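Local coordinates for protein GTPase subunit of restriction endonuclease (Thermococcus gammatolerans, PDB 6P0F) that probably binds DNA through this YTH-like N-terminal domain, recognising the substrate for an McrB-type restriction endonuclease, at residues N44-E58 against F114-K128. Numbering follows the deposited sequence.
Sequences NCCSDVCYFWGRSKE and FWRKGENFRFLMFFK
Phe52 lays its CB over one face of the Phe126 ring, 3.9 Å from the centroid, while its own ring runs on beside that of Phe126, nearly parallel but with little overlap. With CG held between the backbone N and the carbonyl carbon (chi1 63°), the ring reaches the residues ahead of strand 123-127: Phe52 CE2 lies 3.5 Å from Trp115 CZ2, the two rings inclined at 50°, and the Phe52 edge at CZ points at the face of the Phe114 ring, planes at 86°, in a T-shaped pair. With Trp53 these four residues form an aromatic cluster. Trp115 CH2 also approaches Gly54 N (3.4 Å), where a side chain would collide with the indole. Backbone bonds in both directions join Trp53 to Met125, present as selenomethionine, whose SE sits at the edge of the Trp53 indole, a Met-aromatic contact. At Arg55 the ladder ends in a classic beta bulge formed with Arg122 and Phe123. The chain then turns over Phe123, setting Glu58 N 3.5 Å above the ring centre and Glu58 CB 3.7 Å from Phe123 CE1. An alanine in place of Phe123 is likely to leave the peptide between Lys57 and Glu58 without the surface it rests on. Strand 123-127 lies between strands 49-55 and 91-102, antiparallel to both; the Cys45–Cys98 disulfide ties helix 39-45 to strand 91-102, and Trp53 packs against helix 15-26 and strand 5-11.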
loop_
_atom_site.group_PDB
_atom_site.type_symbol
_atom_site.label_atom_id
_atom_site.label_comp_id
_atom_site.label_asym_id
_atom_site.label_seq_id
_atom_site.Cartn_x
_atom_site.Cartn_y
_atom_site.Cartn_z
ATOM N N ASN A 44 -12.292 5.399 13.577
ATOM C CA ASN A 44 -12.213 3.957 13.397
ATOM C C ASN A 44 -10.816 3.487 13.016
ATOM O O ASN A 44 -10.467 2.332 13.290
ATOM C CB ASN A 44 -13.223 3.520 12.334
ATOM C CG ASN A 44 -14.639 3.465 12.868
ATOM O OD1 ASN A 44 -14.896 3.758 14.049
ATOM N ND2 ASN A 44 -15.577 3.134 11.991
ATOM N N CYS A 45 -10.003 4.346 12.380
ATOM C CA CYS A 45 -8.795 3.881 11.714
ATOM C C CYS A 45 -7.477 4.570 12.058
ATOM O O CYS A 45 -6.440 4.135 11.546
ATOM C CB CYS A 45 -8.986 3.964 10.193
ATOM S SG CYS A 45 -10.231 2.778 9.588
ATOM N N CYS A 46 -7.461 5.630 12.843
ATOM C CA CYS A 46 -6.198 6.220 13.281
ATOM C C CYS A 46 -6.011 5.848 14.746
ATOM O O CYS A 46 -6.705 6.380 15.611
ATOM C CB CYS A 46 -6.184 7.735 13.088
ATOM S SG CYS A 46 -6.306 8.172 11.372
ATOM N N SER A 47 -5.102 4.902 15.013
ATOM C CA SER A 47 -4.833 4.451 16.374
ATOM C C SER A 47 -4.020 5.479 17.155
ATOM O O SER A 47 -4.192 5.603 18.371
ATOM C CB SER A 47 -4.119 3.093 16.324
ATOM O OG SER A 47 -3.824 2.612 17.617
ATOM N N ASP A 48 -3.166 6.252 16.488
ATOM C CA ASP A 48 -2.560 7.425 17.110
ATOM C C ASP A 48 -2.279 8.427 15.999
ATOM O O ASP A 48 -2.935 9.467 15.892
ATOM C CB ASP A 48 -1.303 7.076 17.922
ATOM C CG ASP A 48 -0.402 6.025 17.265
ATOM O OD1 ASP A 48 0.032 6.213 16.113
ATOM O OD2 ASP A 48 -0.054 5.009 17.942
ATOM N N VAL A 49 -1.312 8.114 15.159
ATOM C CA VAL A 49 -1.128 8.834 13.902
ATOM C C VAL A 49 -1.891 8.063 12.835
ATOM O O VAL A 49 -2.369 6.945 13.083
ATOM C CB VAL A 49 0.360 9.002 13.571
ATOM C CG1 VAL A 49 1.054 9.706 14.749
ATOM C CG2 VAL A 49 0.988 7.698 13.301
ATOM N N CYS A 50 -2.029 8.647 11.656
ATOM C CA CYS A 50 -2.753 8.033 10.556
ATOM C C CYS A 50 -1.789 7.564 9.475
ATOM O O CYS A 50 -0.823 8.252 9.145
ATOM C CB CYS A 50 -3.749 9.002 9.915
ATOM S SG CYS A 50 -4.946 9.715 11.067
ATOM N N TYR A 51 -2.088 6.405 8.902
ATOM C CA TYR A 51 -1.288 5.832 7.827
ATOM C C TYR A 51 -2.187 5.616 6.625
ATOM O O TYR A 51 -3.246 5.008 6.746
ATOM C CB TYR A 51 -0.675 4.491 8.234
ATOM C CG TYR A 51 0.249 4.604 9.414
ATOM C CD1 TYR A 51 1.561 5.010 9.243
ATOM C CD2 TYR A 51 -0.198 4.335 10.689
ATOM C CE1 TYR A 51 2.408 5.161 10.307
ATOM C CE2 TYR A 51 0.659 4.462 11.785
ATOM C CZ TYR A 51 1.965 4.870 11.574
ATOM O OH TYR A 51 2.857 5.013 12.617
ATOM N N PHE A 52 -1.761 6.067 5.453
ATOM C CA PHE A 52 -2.628 5.906 4.297
ATOM C C PHE A 52 -1.815 6.013 3.011
ATOM O O PHE A 52 -0.727 6.586 2.981
ATOM C CB PHE A 52 -3.782 6.931 4.319
ATOM C CG PHE A 52 -3.352 8.393 4.233
ATOM C CD1 PHE A 52 -2.905 9.066 5.355
ATOM C CD2 PHE A 52 -3.420 9.089 3.037
ATOM C CE1 PHE A 52 -2.516 10.402 5.260
ATOM C CE2 PHE A 52 -3.044 10.409 2.967
ATOM C CZ PHE A 52 -2.573 11.046 4.068
ATOM N N TRP A 53 -2.375 5.432 1.958
ATOM C CA TRP A 53 -1.797 5.434 0.625
ATOM C C TRP A 53 -2.907 5.801 -0.346
ATOM O O TRP A 53 -4.082 5.754 -0.007
ATOM C CB TRP A 53 -1.184 4.074 0.304
ATOM C CG TRP A 53 -0.435 4.072 -0.997
ATOM C CD1 TRP A 53 -0.699 3.320 -2.109
ATOM C CD2 TRP A 53 0.688 4.904 -1.335
ATOM N NE1 TRP A 53 0.182 3.643 -3.122
ATOM C CE2 TRP A 53 1.059 4.589 -2.660
ATOM C CE3 TRP A 53 1.407 5.874 -0.647
ATOM C CZ2 TRP A 53 2.122 5.238 -3.312
ATOM C CZ3 TRP A 53 2.478 6.491 -1.292
ATOM C CH2 TRP A 53 2.829 6.146 -2.602
ATOM N N GLY A 54 -2.534 6.288 -1.526
ATOM C CA GLY A 54 -3.527 6.744 -2.472
ATOM C C GLY A 54 -3.147 6.315 -3.879
ATOM O O GLY A 54 -1.967 6.165 -4.201
ATOM N N ARG A 55 -4.172 6.132 -4.704
ATOM C CA ARG A 55 -3.981 5.700 -6.088
ATOM C C ARG A 55 -4.915 6.491 -6.987
ATOM O O ARG A 55 -5.874 7.104 -6.521
ATOM C CB ARG A 55 -4.265 4.212 -6.266
ATOM C CG ARG A 55 -3.336 3.302 -5.493
ATOM C CD ARG A 55 -3.612 1.836 -5.801
ATOM N NE ARG A 55 -3.355 1.558 -7.203
ATOM C CZ ARG A 55 -4.305 1.254 -8.073
ATOM N NH1 ARG A 55 -5.573 1.175 -7.677
ATOM N NH2 ARG A 55 -3.985 1.021 -9.329
ATOM N N SER A 56 -4.622 6.439 -8.306
ATOM C CA SER A 56 -5.439 7.088 -9.331
ATOM C C SER A 56 -6.767 6.389 -9.597
ATOM O O SER A 56 -7.684 7.042 -10.104
ATOM C CB SER A 56 -4.691 7.150 -10.670
ATOM O OG SER A 56 -3.348 7.564 -10.505
ATOM N N LYS A 57 -6.891 5.094 -9.292
ATOM C CA LYS A 57 -8.111 4.338 -9.550
ATOM C C LYS A 57 -8.531 3.544 -8.324
ATOM O O LYS A 57 -7.723 3.250 -7.438
ATOM C CB LYS A 57 -7.952 3.333 -10.698
ATOM C CG LYS A 57 -7.518 3.907 -12.014
ATOM C CD LYS A 57 -7.693 2.874 -13.129
ATOM C CE LYS A 57 -8.628 3.391 -14.232
ATOM N NZ LYS A 57 -7.894 4.052 -15.361
ATOM N N GLU A 58 -9.817 3.171 -8.308
ATOM C CA GLU A 58 -10.392 2.336 -7.264
ATOM C C GLU A 58 -9.997 0.878 -7.393
ATOM O O GLU A 58 -10.132 0.121 -6.413
ATOM C CB GLU A 58 -11.917 2.447 -7.318
ATOM C CG GLU A 58 -12.639 1.971 -6.078
ATOM C CD GLU A 58 -14.109 2.359 -6.108
ATOM O OE1 GLU A 58 -14.600 2.940 -5.107
ATOM O OE2 GLU A 58 -14.756 2.105 -7.150
ATOM N N PHE A 114 0.602 16.627 1.649
ATOM C CA PHE A 114 1.359 15.433 2.019
ATOM C C PHE A 114 2.188 14.833 0.897
ATOM O O PHE A 114 3.244 14.243 1.159
ATOM C CB PHE A 114 0.402 14.322 2.471
ATOM C CG PHE A 114 -0.573 14.749 3.465
ATOM C CD1 PHE A 114 -0.173 15.029 4.750
ATOM C CD2 PHE A 114 -1.909 14.884 3.128
ATOM C CE1 PHE A 114 -1.078 15.428 5.684
ATOM C CE2 PHE A 114 -2.815 15.281 4.044
ATOM C CZ PHE A 114 -2.410 15.564 5.332
ATOM N N TRP A 115 1.714 14.932 -0.333
ATOM C CA TRP A 115 2.239 14.188 -1.448
ATOM C C TRP A 115 2.625 15.117 -2.587
ATOM O O TRP A 115 1.878 16.045 -2.919
ATOM C CB TRP A 115 1.187 13.237 -1.938
ATOM C CG TRP A 115 0.922 12.072 -1.054
ATOM C CD1 TRP A 115 1.776 11.506 -0.164
ATOM C CD2 TRP A 115 -0.278 11.316 -1.011
ATOM N NE1 TRP A 115 1.185 10.395 0.424
ATOM C CE2 TRP A 115 -0.092 10.286 -0.062
ATOM C CE3 TRP A 115 -1.510 11.421 -1.660
ATOM C CZ2 TRP A 115 -1.078 9.367 0.235
ATOM C CZ3 TRP A 115 -2.489 10.481 -1.373
ATOM C CH2 TRP A 115 -2.265 9.481 -0.432
ATOM N N ARG A 116 3.769 14.840 -3.200
ATOM C CA ARG A 116 4.079 15.426 -4.490
ATOM C C ARG A 116 3.073 14.923 -5.500
ATOM O O ARG A 116 2.898 13.705 -5.655
ATOM C CB ARG A 116 5.485 15.047 -4.922
ATOM C CG ARG A 116 6.592 15.661 -4.085
ATOM C CD ARG A 116 7.911 15.131 -4.614
ATOM N NE ARG A 116 9.115 15.670 -3.987
ATOM C CZ ARG A 116 9.452 15.492 -2.716
ATOM N NH1 ARG A 116 8.662 14.818 -1.896
ATOM N NH2 ARG A 116 10.585 16.008 -2.260
ATOM N N LYS A 117 2.381 15.835 -6.177
ATOM C CA LYS A 117 1.370 15.416 -7.131
ATOM C C LYS A 117 0.198 14.751 -6.432
ATOM O O LYS A 117 -0.527 13.967 -7.050
ATOM C CB LYS A 117 1.941 14.421 -8.138
ATOM C CG LYS A 117 3.051 14.916 -9.021
ATOM C CD LYS A 117 2.446 15.470 -10.291
ATOM C CE LYS A 117 2.504 14.442 -11.424
ATOM N NZ LYS A 117 3.870 14.340 -12.064
ATOM N N GLY A 118 -0.024 15.095 -5.164
ATOM C CA GLY A 118 -0.969 14.343 -4.363
ATOM C C GLY A 118 -2.361 14.331 -4.951
ATOM O O GLY A 118 -3.107 13.349 -4.799
ATOM N N GLU A 119 -2.732 15.412 -5.634
ATOM C CA GLU A 119 -4.092 15.577 -6.112
ATOM C C GLU A 119 -4.477 14.498 -7.096
ATOM O O GLU A 119 -5.673 14.254 -7.279
ATOM C CB GLU A 119 -4.253 16.956 -6.751
ATOM C CG GLU A 119 -3.269 17.230 -7.862
ATOM C CD GLU A 119 -3.346 18.673 -8.310
ATOM O OE1 GLU A 119 -3.878 19.491 -7.527
ATOM O OE2 GLU A 119 -2.895 18.989 -9.437
ATOM N N ASN A 120 -3.497 13.814 -7.690
ATOM C CA ASN A 120 -3.786 12.717 -8.605
ATOM C C ASN A 120 -4.284 11.460 -7.887
ATOM O O ASN A 120 -4.993 10.644 -8.485
ATOM C CB ASN A 120 -2.530 12.341 -9.398
ATOM C CG ASN A 120 -2.100 13.412 -10.391
ATOM O OD1 ASN A 120 -2.838 14.366 -10.658
ATOM N ND2 ASN A 120 -0.895 13.258 -10.938
ATOM N N PHE A 121 -3.914 11.277 -6.623
ATOM C CA PHE A 121 -4.014 9.973 -5.962
ATOM C C PHE A 121 -5.198 9.934 -4.997
ATOM O O PHE A 121 -5.063 9.693 -3.782
ATOM C CB PHE A 121 -2.706 9.661 -5.241
ATOM C CG PHE A 121 -1.493 9.785 -6.116
ATOM C CD1 PHE A 121 -1.290 8.900 -7.142
ATOM C CD2 PHE A 121 -0.579 10.800 -5.927
ATOM C CE1 PHE A 121 -0.175 9.004 -7.964
ATOM C CE2 PHE A 121 0.527 10.923 -6.752
ATOM C CZ PHE A 121 0.734 10.015 -7.762
ATOM N N ARG A 122 -6.388 10.118 -5.559
ATOM C CA ARG A 122 -7.560 10.405 -4.753
ATOM C C ARG A 122 -8.290 9.169 -4.223
ATOM O O ARG A 122 -9.202 9.318 -3.409
ATOM C CB ARG A 122 -8.537 11.266 -5.558
ATOM C CG ARG A 122 -9.202 10.536 -6.723
ATOM C CD ARG A 122 -9.950 11.528 -7.623
ATOM N NE ARG A 122 -10.673 10.825 -8.686
ATOM C CZ ARG A 122 -11.883 10.288 -8.544
ATOM N NH1 ARG A 122 -12.529 10.381 -7.386
ATOM N NH2 ARG A 122 -12.462 9.669 -9.565
ATOM N N PHE A 123 -7.916 7.966 -4.632
ATOM C CA PHE A 123 -8.484 6.752 -4.046
ATOM C C PHE A 123 -7.596 6.328 -2.884
ATOM O O PHE A 123 -6.513 5.757 -3.077
ATOM C CB PHE A 123 -8.636 5.675 -5.119
ATOM C CG PHE A 123 -9.704 6.012 -6.130
ATOM C CD1 PHE A 123 -11.044 5.751 -5.866
ATOM C CD2 PHE A 123 -9.371 6.629 -7.321
ATOM C CE1 PHE A 123 -12.032 6.084 -6.786
ATOM C CE2 PHE A 123 -10.356 6.973 -8.242
ATOM C CZ PHE A 123 -11.685 6.699 -7.971
ATOM N N LEU A 124 -8.065 6.602 -1.664
ATOM C CA LEU A 124 -7.259 6.410 -0.473
ATOM C C LEU A 124 -7.558 5.083 0.202
ATOM O O LEU A 124 -8.710 4.637 0.266
ATOM C CB LEU A 124 -7.507 7.538 0.540
ATOM C CG LEU A 124 -7.430 8.988 0.070
ATOM C CD1 LEU A 124 -7.638 9.915 1.271
ATOM C CD2 LEU A 124 -6.097 9.252 -0.592
HETATM N N MSE A 125 -6.519 4.505 0.788
HETATM C CA MSE A 125 -6.663 3.321 1.645
HETATM C C MSE A 125 -5.990 3.659 2.978
HETATM O O MSE A 125 -4.837 4.102 2.988
HETATM C CB MSE A 125 -6.033 2.085 1.017
HETATM C CG MSE A 125 -4.527 2.208 0.824
HETATM SE SE MSE A 125 -3.880 0.798 -0.405
HETATM C CE MSE A 125 -5.002 1.306 -1.805
ATOM N N PHE A 126 -6.689 3.442 4.086
ATOM C CA PHE A 126 -6.161 3.702 5.418
ATOM C C PHE A 126 -5.735 2.394 6.079
ATOM O O PHE A 126 -6.384 1.363 5.897
ATOM C CB PHE A 126 -7.205 4.425 6.285
ATOM C CG PHE A 126 -7.324 5.892 5.982
ATOM C CD1 PHE A 126 -8.056 6.318 4.894
ATOM C CD2 PHE A 126 -6.658 6.841 6.759
ATOM C CE1 PHE A 126 -8.132 7.676 4.562
ATOM C CE2 PHE A 126 -6.731 8.171 6.436
ATOM C CZ PHE A 126 -7.479 8.584 5.322
ATOM N N PHE A 127 -4.646 2.453 6.854
ATOM C CA PHE A 127 -4.130 1.337 7.641
ATOM C C PHE A 127 -4.103 1.718 9.118
ATOM O O PHE A 127 -3.494 2.730 9.482
ATOM C CB PHE A 127 -2.711 0.962 7.199
ATOM C CG PHE A 127 -2.604 0.576 5.769
ATOM C CD1 PHE A 127 -2.385 1.538 4.791
ATOM C CD2 PHE A 127 -2.721 -0.744 5.383
ATOM C CE1 PHE A 127 -2.292 1.192 3.472
ATOM C CE2 PHE A 127 -2.636 -1.097 4.052
ATOM C CZ PHE A 127 -2.409 -0.127 3.095
ATOM N N LYS A 128 -4.711 0.898 9.980
ATOM C CA LYS A 128 -4.773 1.285 11.392
ATOM C C LYS A 128 -3.399 1.199 12.049
ATOM O O LYS A 128 -3.005 2.100 12.798
ATOM C CB LYS A 128 -5.768 0.425 12.160
ATOM C CG LYS A 128 -5.891 0.858 13.616
ATOM C CD LYS A 128 -7.325 0.971 14.037
ATOM C CE LYS A 128 -8.025 -0.339 13.885
ATOM N NZ LYS A 128 -9.219 -0.423 14.806
HETATM O O HOH W 1 -4.568 5.246 9.771
HETATM O O HOH W 2 -3.071 4.510 13.341
#